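Local coordinates for sulfite dehydrogenase (Paracoccus pantotrophus, PDB 2XTS), which oxidises protein-bound sulfane sulfur in the bacterial Sox system, using a molybdenum cofactor and passing electrons to heme c, at residues Lys205-Leu213 with Met222-Leu230; Leu82-Met90 with Leu99-Leu107. All blocks are in the same frame, centred on the assembly; numbering follows the deposited sequence.

Contact 1. Residues Lys205-Leu213 with Met222-Leu230. With MTE (phosphonic acidmono-(2-amino-5,6-dimercapto-4-oxo-3,7,8a,9,10,10a-hexahydro-4H-8-oxa-1,3,9,10-tetraaza-anthracen-7-ylmethyl)ester), chain E.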
loop_
_atom_site.group_PDB
_atom_site.type_symbol
_atom_site.label_atom_id
_atom_site.label_comp_id
_atom_site.label_asym_id
_atom_site.label_seq_id
_atom_site.Cartn_x
_atom_site.Cartn_y
_atom_site.Cartn_z
ATOM N N LYS A 205 11.092 8.436 -4.189
ATOM C CA LYS A 205 12.062 9.135 -5.013
ATOM C C LYS A 205 12.128 8.542 -6.414
ATOM O O LYS A 205 12.037 9.251 -7.427
ATOM C CB LYS A 205 13.438 9.065 -4.374
ATOM C CG LYS A 205 14.545 9.737 -5.165
ATOM C CD LYS A 205 15.870 9.651 -4.424
ATOM C CE LYS A 205 17.043 10.106 -5.234
ATOM N NZ LYS A 205 18.272 9.961 -4.405
ATOM N N GLU A 206 12.254 7.219 -6.454
ATOM C CA GLU A 206 12.448 6.478 -7.674
ATOM C C GLU A 206 11.212 6.378 -8.542
ATOM O O GLU A 206 11.308 5.981 -9.702
ATOM C CB GLU A 206 12.992 5.075 -7.340
ATOM C CG GLU A 206 12.086 4.150 -6.536
ATOM C CD GLU A 206 12.188 4.287 -5.029
ATOM O OE1 GLU A 206 12.587 5.345 -4.490
ATOM O OE2 GLU A 206 11.843 3.284 -4.370
ATOM N N HIS A 207 10.065 6.750 -7.976
ATOM C CA HIS A 207 8.781 6.765 -8.682
ATOM C C HIS A 207 8.325 8.175 -9.049
ATOM O O HIS A 207 7.193 8.385 -9.446
ATOM C CB HIS A 207 7.703 6.044 -7.873
ATOM C CG HIS A 207 8.032 4.616 -7.560
ATOM N ND1 HIS A 207 7.706 4.021 -6.356
ATOM C CD2 HIS A 207 8.634 3.666 -8.312
ATOM C CE1 HIS A 207 8.129 2.763 -6.378
ATOM N NE2 HIS A 207 8.674 2.521 -7.560
ATOM N N GLY A 208 9.214 9.149 -8.935
ATOM C CA GLY A 208 8.949 10.483 -9.460
ATOM C C GLY A 208 8.730 11.606 -8.469
ATOM O O GLY A 208 8.278 12.669 -8.870
ATOM N N TYR A 209 9.050 11.395 -7.199
ATOM C CA TYR A 209 8.816 12.430 -6.177
ATOM C C TYR A 209 9.315 13.776 -6.635
ATOM O O TYR A 209 10.436 13.884 -7.065
ATOM C CB TYR A 209 9.563 12.086 -4.904
ATOM C CG TYR A 209 9.414 13.074 -3.758
ATOM C CD1 TYR A 209 10.286 14.137 -3.606
ATOM C CD2 TYR A 209 8.427 12.899 -2.799
ATOM C CE1 TYR A 209 10.167 15.002 -2.530
ATOM C CE2 TYR A 209 8.313 13.739 -1.714
ATOM C CZ TYR A 209 9.185 14.786 -1.589
ATOM O OH TYR A 209 9.113 15.605 -0.507
ATOM N N PRO A 210 8.500 14.823 -6.495
ATOM C CA PRO A 210 7.211 14.890 -5.827
ATOM C C PRO A 210 5.974 14.813 -6.730
ATOM O O PRO A 210 4.868 14.922 -6.229
ATOM C CB PRO A 210 7.278 16.243 -5.115
ATOM C CG PRO A 210 8.013 17.079 -6.109
ATOM C CD PRO A 210 9.045 16.173 -6.737
ATOM N N ALA A 211 6.141 14.621 -8.036
ATOM C CA ALA A 211 5.014 14.599 -8.939
ATOM C C ALA A 211 5.318 13.812 -10.205
ATOM O O ALA A 211 6.370 13.994 -10.827
ATOM C CB ALA A 211 4.600 16.057 -9.297
ATOM N N ARG A 212 4.380 12.956 -10.610
ATOM C CA ARG A 212 4.476 12.185 -11.848
ATOM C C ARG A 212 3.155 12.230 -12.594
ATOM O O ARG A 212 2.112 12.476 -11.991
ATOM C CB ARG A 212 4.858 10.719 -11.594
ATOM C CG ARG A 212 3.691 9.846 -11.115
ATOM C CD ARG A 212 4.083 8.397 -10.945
ATOM N NE ARG A 212 4.606 7.843 -12.194
ATOM C CZ ARG A 212 5.352 6.747 -12.260
ATOM N NH1 ARG A 212 5.504 5.965 -11.201
ATOM N NH2 ARG A 212 5.888 6.384 -13.420
ATOM N N LEU A 213 3.189 11.912 -13.885
ATOM C CA LEU A 213 1.966 11.592 -14.582
ATOM C C LEU A 213 1.527 10.161 -14.350
ATOM O O LEU A 213 2.346 9.249 -14.327
ATOM C CB LEU A 213 2.121 11.815 -16.088
ATOM C CG LEU A 213 2.458 13.242 -16.521
ATOM C CD1 LEU A 213 2.462 13.373 -18.048
ATOM C CD2 LEU A 213 1.502 14.257 -15.895
ATOM N N MET A 222 4.978 6.551 -20.737
ATOM C CA MET A 222 4.277 7.809 -20.796
ATOM C C MET A 222 3.995 8.377 -19.406
ATOM O O MET A 222 3.572 9.519 -19.292
ATOM C CB MET A 222 3.030 7.636 -21.623
ATOM C CG MET A 222 3.350 7.172 -23.032
ATOM S SD MET A 222 1.851 6.971 -24.025
ATOM C CE MET A 222 1.595 8.631 -24.623
ATOM N N TRP A 223 4.248 7.578 -18.358
ATOM C CA TRP A 223 4.016 8.017 -16.980
ATOM C C TRP A 223 5.220 8.844 -16.532
ATOM O O TRP A 223 6.032 8.411 -15.695
ATOM C CB TRP A 223 3.775 6.810 -16.063
ATOM C CG TRP A 223 2.533 6.010 -16.336
ATOM C CD1 TRP A 223 2.084 5.529 -17.533
ATOM C CD2 TRP A 223 1.689 5.473 -15.342
ATOM N NE1 TRP A 223 0.950 4.786 -17.341
ATOM C CE2 TRP A 223 0.681 4.746 -15.995
ATOM C CE3 TRP A 223 1.632 5.617 -13.955
ATOM C CZ2 TRP A 223 -0.341 4.118 -15.309
ATOM C CZ3 TRP A 223 0.635 4.995 -13.271
ATOM C CH2 TRP A 223 -0.347 4.247 -13.942
ATOM N N VAL A 224 5.373 10.021 -17.129
ATOM C CA VAL A 224 6.554 10.850 -16.948
ATOM C C VAL A 224 6.736 11.176 -15.450
ATOM O O VAL A 224 5.831 11.710 -14.802
ATOM C CB VAL A 224 6.469 12.134 -17.808
ATOM C CG1 VAL A 224 7.688 13.022 -17.557
ATOM C CG2 VAL A 224 6.349 11.805 -19.280
ATOM N N LYS A 225 7.917 10.864 -14.935
ATOM C CA LYS A 225 8.273 11.110 -13.542
ATOM C C LYS A 225 8.994 12.448 -13.382
ATOM O O LYS A 225 9.622 12.964 -14.311
ATOM C CB LYS A 225 9.161 9.962 -13.049
ATOM C CG LYS A 225 8.441 8.667 -12.898
ATOM C CD LYS A 225 9.302 7.539 -12.333
ATOM C CE LYS A 225 10.401 7.065 -13.256
ATOM N NZ LYS A 225 11.223 6.047 -12.566
ATOM N N TRP A 226 8.905 12.999 -12.177
ATOM C CA TRP A 226 9.543 14.280 -11.857
ATOM C C TRP A 226 9.110 15.320 -12.885
ATOM O O TRP A 226 9.919 16.078 -13.406
ATOM C CB TRP A 226 11.092 14.162 -11.782
ATOM C CG TRP A 226 11.586 12.937 -11.062
ATOM C CD1 TRP A 226 11.585 12.759 -9.713
ATOM C CD2 TRP A 226 12.167 11.758 -11.619
ATOM N NE1 TRP A 226 12.110 11.536 -9.393
ATOM C CE2 TRP A 226 12.463 10.899 -10.547
ATOM C CE3 TRP A 226 12.492 11.352 -12.907
ATOM C CZ2 TRP A 226 13.012 9.639 -10.735
ATOM C CZ3 TRP A 226 13.057 10.113 -13.092
ATOM C CH2 TRP A 226 13.296 9.255 -12.015
ATOM N N VAL A 227 7.810 15.350 -13.197
ATOM C CA VAL A 227 7.330 16.103 -14.350
ATOM C C VAL A 227 7.585 17.596 -14.169
ATOM O O VAL A 227 7.222 18.166 -13.146
ATOM C CB VAL A 227 5.842 15.837 -14.666
ATOM C CG1 VAL A 227 5.559 16.125 -16.144
ATOM C CG2 VAL A 227 5.481 14.429 -14.444
ATOM N N ARG A 228 8.226 18.212 -15.155
ATOM C CA ARG A 228 8.567 19.636 -15.065
ATOM C C ARG A 228 7.864 20.551 -16.044
ATOM O O ARG A 228 7.758 21.759 -15.801
ATOM C CB ARG A 228 10.083 19.844 -15.209
ATOM C CG ARG A 228 10.587 19.927 -16.623
ATOM C CD ARG A 228 12.019 20.342 -16.655
ATOM N NE ARG A 228 12.458 20.629 -18.019
ATOM C CZ ARG A 228 13.687 21.010 -18.347
ATOM N NH1 ARG A 228 14.649 21.083 -17.425
ATOM N NH2 ARG A 228 13.958 21.310 -19.608
ATOM N N ARG A 229 7.375 20.004 -17.153
ATOM C CA ARG A 229 6.792 20.866 -18.185
ATOM C C ARG A 229 5.754 20.125 -19.001
ATOM O O ARG A 229 5.931 18.961 -19.343
ATOM C CB ARG A 229 7.880 21.443 -19.106
ATOM C CG ARG A 229 7.403 22.478 -20.113
ATOM C CD ARG A 229 8.560 23.115 -20.850
ATOM N NE ARG A 229 9.107 22.227 -21.870
ATOM C CZ ARG A 229 8.569 22.050 -23.078
ATOM N NH1 ARG A 229 7.455 22.673 -23.435
ATOM N NH2 ARG A 229 9.146 21.239 -23.952
ATOM N N LEU A 230 4.645 20.820 -19.242
ATOM C CA LEU A 230 3.557 20.421 -20.132
ATOM C C LEU A 230 3.495 21.463 -21.249
ATOM O O LEU A 230 3.103 22.611 -21.021
ATOM C CB LEU A 230 2.223 20.339 -19.389
ATOM C CG LEU A 230 2.202 19.564 -18.077
ATOM C CD1 LEU A 230 0.809 19.676 -17.443
ATOM C CD2 LEU A 230 2.597 18.098 -18.292
HETATM N N1 MTE E . 10.019 9.579 -16.419
HETATM C C2 MTE E . 11.199 10.184 -16.492
HETATM N N2 MTE E . 11.265 11.508 -16.232
HETATM N N3 MTE E . 12.329 9.517 -16.791
HETATM C C4 MTE E . 12.342 8.179 -17.058
HETATM O O4 MTE E . 13.434 7.632 -17.315
HETATM N N5 MTE E . 10.935 6.122 -17.357
HETATM C C6 MTE E . 9.607 5.797 -17.822
HETATM C C7 MTE E . 8.479 6.304 -16.939
HETATM N N8 MTE E . 8.668 7.701 -16.647
HETATM C C9 MTE E . 11.086 7.457 -17.027
HETATM C C10 MTE E . 9.893 8.246 -16.698
HETATM C "C1'" MTE E . 9.408 4.311 -18.063
HETATM S "S1'" MTE E . 10.132 3.582 -19.480
HETATM C "C2'" MTE E . 8.622 3.557 -17.258
HETATM S "S2'" MTE E . 8.242 1.920 -17.623
HETATM C "C3'" MTE E . 8.022 4.181 -16.017
HETATM O "O3'" MTE E . 8.460 5.524 -15.755
HETATM C "C4'" MTE E . 8.406 3.372 -14.792
HETATM O "O4'" MTE E . 7.764 3.920 -13.633
HETATM P P MTE E . 8.377 3.476 -12.219
HETATM O O1P MTE E . 8.156 1.934 -12.278
HETATM O O2P MTE E . 9.838 3.781 -12.160
HETATM O O3P MTE E . 7.505 4.122 -11.198
#
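R212, with CG between its backbone N and carbonyl carbon (chi1 79°), and K225, bent at chi3 (-68°), lie side by side and bring NH1 and NZ to the phosphate of the molybdopterin. NH1 of R212 gives a bond of 2.7 Å to O3P of the cofactor, and NH2 bonds to O4'. NH2 also donates to W223 O at 3.1 Å, close to the guanidinium plane. K225 CG lies over one guanidinium face and W223 CE3 over the opposite one, so both faces are covered. K225 NZ meets O2P of the cofactor at 2.7 Å and E206 O at 2.9 Å, and R74 O is a third acceptor. This is the molybdopterin pocket of a sulfite oxidase-type domain. The backbone of 223-225 reads the pterin: N8 of the cofactor donates to W223 O, K225 N donates to N1, and K225 O accepts from N2. W223 is the centre of an inverse gamma turn. Farther from the phosphate, G208 CA sits over the face of W226, 3.5 Å from the five-membered ring centroid. The CA of G208 is also 3.6 Å from K225 CB, and its backbone angles (phi 110°) are ones that favour glycine. W226 NE1 donates to K205 O at 3.0 Å, and that oxygen also accepts from G208 N. With W226 cut back to an alanine, K205 O would probably keep G208 N but lose the indole donor, and a gap would open beside G208 CA. L213 N donates to V224 O at 2.8 Å.

Contact 2. Residues Leu82-Met90 with Leu99-Leu107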
loop_
_atom_site.group_PDB
_atom_site.type_symbol
_atom_site.label_atom_id
_atom_site.label_comp_id
_atom_site.label_asym_id
_atom_site.label_seq_id
_atom_site.Cartn_x
_atom_site.Cartn_y
_atom_site.Cartn_z
ATOM N N LEU A 82 14.629 15.487 -6.021
ATOM C CA LEU A 82 13.981 16.752 -6.353
ATOM C C LEU A 82 13.074 17.159 -5.189
ATOM O O LEU A 82 12.013 16.578 -4.960
ATOM C CB LEU A 82 13.186 16.624 -7.651
ATOM C CG LEU A 82 12.469 17.878 -8.178
ATOM C CD1 LEU A 82 13.433 19.040 -8.274
ATOM C CD2 LEU A 82 11.821 17.547 -9.529
ATOM N N SER A 83 13.519 18.139 -4.406
ATOM C CA SER A 83 12.727 18.607 -3.253
ATOM C C SER A 83 11.474 19.333 -3.721
ATOM O O SER A 83 11.438 19.889 -4.816
ATOM C CB SER A 83 13.538 19.540 -2.350
ATOM O OG SER A 83 13.718 20.777 -2.996
ATOM N N LYS A 84 10.480 19.391 -2.840
ATOM C CA LYS A 84 9.284 20.155 -3.102
ATOM C C LYS A 84 9.594 21.653 -3.194
ATOM O O LYS A 84 8.895 22.381 -3.885
ATOM C CB LYS A 84 8.235 19.848 -2.033
ATOM C CG LYS A 84 7.612 18.471 -2.160
ATOM C CD LYS A 84 6.751 18.097 -0.965
ATOM C CE LYS A 84 6.037 16.807 -1.220
ATOM N NZ LYS A 84 5.297 16.297 -0.038
ATOM N N GLN A 85 10.644 22.097 -2.517
ATOM C CA GLN A 85 11.080 23.495 -2.592
ATOM C C GLN A 85 11.652 23.847 -3.958
ATOM O O GLN A 85 11.407 24.932 -4.494
ATOM C CB GLN A 85 12.145 23.783 -1.546
ATOM C CG GLN A 85 11.639 23.980 -0.131
ATOM C CD GLN A 85 11.433 22.721 0.669
ATOM O OE1 GLN A 85 11.516 21.597 0.147
ATOM N NE2 GLN A 85 11.192 22.902 1.961
ATOM N N ASP A 86 12.426 22.931 -4.539
ATOM C CA ASP A 86 13.048 23.161 -5.844
ATOM C C ASP A 86 12.136 22.870 -7.042
ATOM O O ASP A 86 12.394 23.327 -8.155
ATOM C CB ASP A 86 14.294 22.283 -5.947
ATOM C CG ASP A 86 15.440 22.754 -5.069
ATOM O OD1 ASP A 86 15.385 23.899 -4.551
ATOM O OD2 ASP A 86 16.390 21.959 -4.907
ATOM N N TYR A 87 11.093 22.092 -6.811
ATOM C CA TYR A 87 10.188 21.671 -7.862
ATOM C C TYR A 87 9.504 22.860 -8.548
ATOM O O TYR A 87 9.046 23.788 -7.898
ATOM C CB TYR A 87 9.109 20.747 -7.283
ATOM C CG TYR A 87 8.131 20.245 -8.301
ATOM C CD1 TYR A 87 8.445 19.150 -9.089
ATOM C CD2 TYR A 87 6.918 20.865 -8.516
ATOM C CE1 TYR A 87 7.597 18.689 -10.053
ATOM C CE2 TYR A 87 6.063 20.397 -9.485
ATOM C CZ TYR A 87 6.404 19.315 -10.251
ATOM O OH TYR A 87 5.513 18.907 -11.213
ATOM N N ARG A 88 9.433 22.812 -9.871
ATOM C CA ARG A 88 8.637 23.768 -10.634
ATOM C C ARG A 88 7.931 23.022 -11.753
ATOM O O ARG A 88 8.521 22.146 -12.379
ATOM C CB ARG A 88 9.525 24.845 -11.256
ATOM C CG ARG A 88 10.296 25.733 -10.289
ATOM C CD ARG A 88 9.398 26.660 -9.484
ATOM N NE ARG A 88 10.211 27.583 -8.707
ATOM C CZ ARG A 88 10.748 27.311 -7.522
ATOM N NH1 ARG A 88 10.535 26.139 -6.921
ATOM N NH2 ARG A 88 11.483 28.235 -6.911
ATOM N N LEU A 89 6.676 23.383 -12.016
ATOM C CA LEU A 89 5.922 22.861 -13.159
ATOM C C LEU A 89 5.543 24.016 -14.071
ATOM O O LEU A 89 4.912 24.969 -13.640
ATOM C CB LEU A 89 4.652 22.123 -12.707
ATOM C CG LEU A 89 3.728 21.592 -13.817
ATOM C CD1 LEU A 89 4.467 20.473 -14.556
ATOM C CD2 LEU A 89 2.399 21.083 -13.287
ATOM N N MET A 90 5.892 23.884 -15.336
ATOM C CA MET A 90 5.640 24.897 -16.349
ATOM C C MET A 90 4.601 24.383 -17.310
ATOM O O MET A 90 4.618 23.216 -17.689
ATOM C CB MET A 90 6.937 25.213 -17.096
ATOM C CG MET A 90 6.776 26.160 -18.279
ATOM S SD MET A 90 8.330 26.507 -19.170
ATOM C CE MET A 90 9.169 27.437 -17.895
ATOM N N LEU A 99 2.310 29.363 -17.656
ATOM C CA LEU A 99 2.346 29.417 -16.188
ATOM C C LEU A 99 3.513 28.648 -15.587
ATOM O O LEU A 99 4.006 27.694 -16.178
ATOM C CB LEU A 99 1.048 28.863 -15.590
ATOM C CG LEU A 99 -0.228 29.639 -15.929
ATOM C CD1 LEU A 99 -1.463 28.898 -15.454
ATOM C CD2 LEU A 99 -0.205 31.088 -15.414
ATOM N N VAL A 100 3.925 29.094 -14.409
ATOM C CA VAL A 100 4.839 28.350 -13.548
ATOM C C VAL A 100 4.095 28.125 -12.230
ATOM O O VAL A 100 3.532 29.076 -11.638
ATOM C CB VAL A 100 6.140 29.091 -13.255
ATOM C CG1 VAL A 100 6.977 28.332 -12.174
ATOM C CG2 VAL A 100 6.922 29.267 -14.544
ATOM N N PHE A 101 4.095 26.872 -11.772
ATOM C CA PHE A 101 3.532 26.460 -10.486
ATOM C C PHE A 101 4.629 25.947 -9.558
ATOM O O PHE A 101 5.577 25.280 -9.989
ATOM C CB PHE A 101 2.538 25.296 -10.646
ATOM C CG PHE A 101 1.358 25.611 -11.514
ATOM C CD1 PHE A 101 0.289 26.333 -11.020
ATOM C CD2 PHE A 101 1.303 25.173 -12.816
ATOM C CE1 PHE A 101 -0.800 26.637 -11.813
ATOM C CE2 PHE A 101 0.211 25.466 -13.605
ATOM C CZ PHE A 101 -0.842 26.185 -13.103
ATOM N N THR A 102 4.492 26.275 -8.286
ATOM C CA THR A 102 5.268 25.655 -7.241
ATOM C C THR A 102 4.512 24.434 -6.715
ATOM O O THR A 102 3.330 24.251 -6.990
ATOM C CB THR A 102 5.483 26.608 -6.079
ATOM O OG1 THR A 102 4.210 26.942 -5.535
ATOM C CG2 THR A 102 6.154 27.886 -6.548
ATOM N N PHE A 103 5.176 23.604 -5.922
ATOM C CA PHE A 103 4.471 22.485 -5.329
ATOM C C PHE A 103 3.353 22.957 -4.377
ATOM O O PHE A 103 2.267 22.393 -4.333
ATOM C CB PHE A 103 5.432 21.508 -4.640
ATOM C CG PHE A 103 4.779 20.196 -4.330
ATOM C CD1 PHE A 103 4.645 19.234 -5.328
ATOM C CD2 PHE A 103 4.220 19.949 -3.093
ATOM C CE1 PHE A 103 4.001 18.062 -5.084
ATOM C CE2 PHE A 103 3.569 18.749 -2.833
ATOM C CZ PHE A 103 3.459 17.820 -3.832
ATOM N N GLU A 104 3.617 24.023 -3.629
ATOM C CA GLU A 104 2.619 24.617 -2.754
ATOM C C GLU A 104 1.339 24.948 -3.534
ATOM O O GLU A 104 0.232 24.691 -3.051
ATOM C CB GLU A 104 3.202 25.850 -2.086
ATOM C CG GLU A 104 2.238 26.620 -1.254
ATOM C CD GLU A 104 2.879 27.831 -0.623
ATOM O OE1 GLU A 104 3.203 27.768 0.582
ATOM O OE2 GLU A 104 3.038 28.841 -1.338
ATOM N N ASP A 105 1.499 25.501 -4.743
ATOM C CA ASP A 105 0.356 25.819 -5.591
ATOM C C ASP A 105 -0.441 24.548 -5.935
ATOM O O ASP A 105 -1.667 24.533 -5.942
ATOM C CB ASP A 105 0.766 26.450 -6.938
ATOM C CG ASP A 105 1.440 27.804 -6.820
ATOM O OD1 ASP A 105 1.116 28.575 -5.889
ATOM O OD2 ASP A 105 2.246 28.106 -7.735
ATOM N N LEU A 106 0.287 23.501 -6.310
ATOM C CA LEU A 106 -0.355 22.293 -6.777
ATOM C C LEU A 106 -1.209 21.608 -5.713
ATOM O O LEU A 106 -2.202 20.965 -6.035
ATOM C CB LEU A 106 0.705 21.347 -7.322
ATOM C CG LEU A 106 1.376 21.851 -8.611
ATOM C CD1 LEU A 106 2.522 20.950 -8.986
ATOM C CD2 LEU A 106 0.428 21.991 -9.805
ATOM N N LEU A 107 -0.834 21.772 -4.443
ATOM C CA LEU A 107 -1.612 21.222 -3.326
ATOM C C LEU A 107 -2.920 21.977 -3.088
ATOM O O LEU A 107 -3.678 21.623 -2.200
ATOM C CB LEU A 107 -0.797 21.224 -2.032
ATOM C CG LEU A 107 0.392 20.263 -1.984
ATOM C CD1 LEU A 107 1.176 20.577 -0.730
ATOM C CD2 LEU A 107 -0.058 18.791 -1.974
HETATM O O HOH W 1 7.934 24.210 -5.483
#
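L89 and F101 pair through two backbone bonds. L89 N donates to F101 O at 3.0 Å, and F101 N donates to L89 O at 2.8 Å. The next pair, M90 with V100, is non-hydrogen-bonded, and M90 CA approaches L99 O at 3.2 Å. Beyond the paired residues, K84 of the turn before one strand faces F103 after the other, and the K84 chain lies over the F103 ring. Its CG stands over one ring face, 4.0 Å from the centroid, and its CE reaches the rim at CE2. F103 has CG anti to the backbone N (chi1 -166°), which swings the ring under K84. Y87 CE2 meets L106 CD1 at 3.6 Å, the two side chains at about a right angle. L106 CD2 also touches L89 CD2, and L194 and L156 continue this apolar layer. A water ties the turn to the start of the helix: it donates to K84 O and Y87 O and accepts from F103 N at 2.9 Å. R88 NH1 binds Q85 O and Y87 O, both in its guanidinium plane, and so braces the turn before the strand. K84 NZ makes a salt bridge to E34 of the second subunit, and R88 NE one to D5 of the second subunit. T102 and D105 fix the helix start: T102 N donates to D105 OD2, and D105 N donates to T102 OG1. L99 and V100 also pair, antiparallel, with a strand of a cytochrome chain, so the sheet runs on across the interface. The whole is an antiparallel beta hairpin whose second strand leads into a short helix with a capping box at its N-terminus.

The two contacts lie in series along the chain, their centres 12 Å apart, and meet in one mixed sheet. Strand 89-93 of contact 2 runs parallel to strand 227-233 of contact 1, and L230 N lies 2.9 Å from M90 O, a probable hydrogen bond. A second probable bond joins V227 O to Y87 OH at 2.7 Å. Y209 CD1 packs on L82 O at 3.3 Å, and Y209 OH on K84 CE at 3.4 Å. Contact 1 holds the molybdopterin directly. Contact 2 stands behind it, with the side chain of Y87 about 10 Å from the cofactor. Y209 OH bonds to the same E34 of the second subunit as K84. W17 of a cytochrome chain makes a cation-pi contact with R228 and packs on R88.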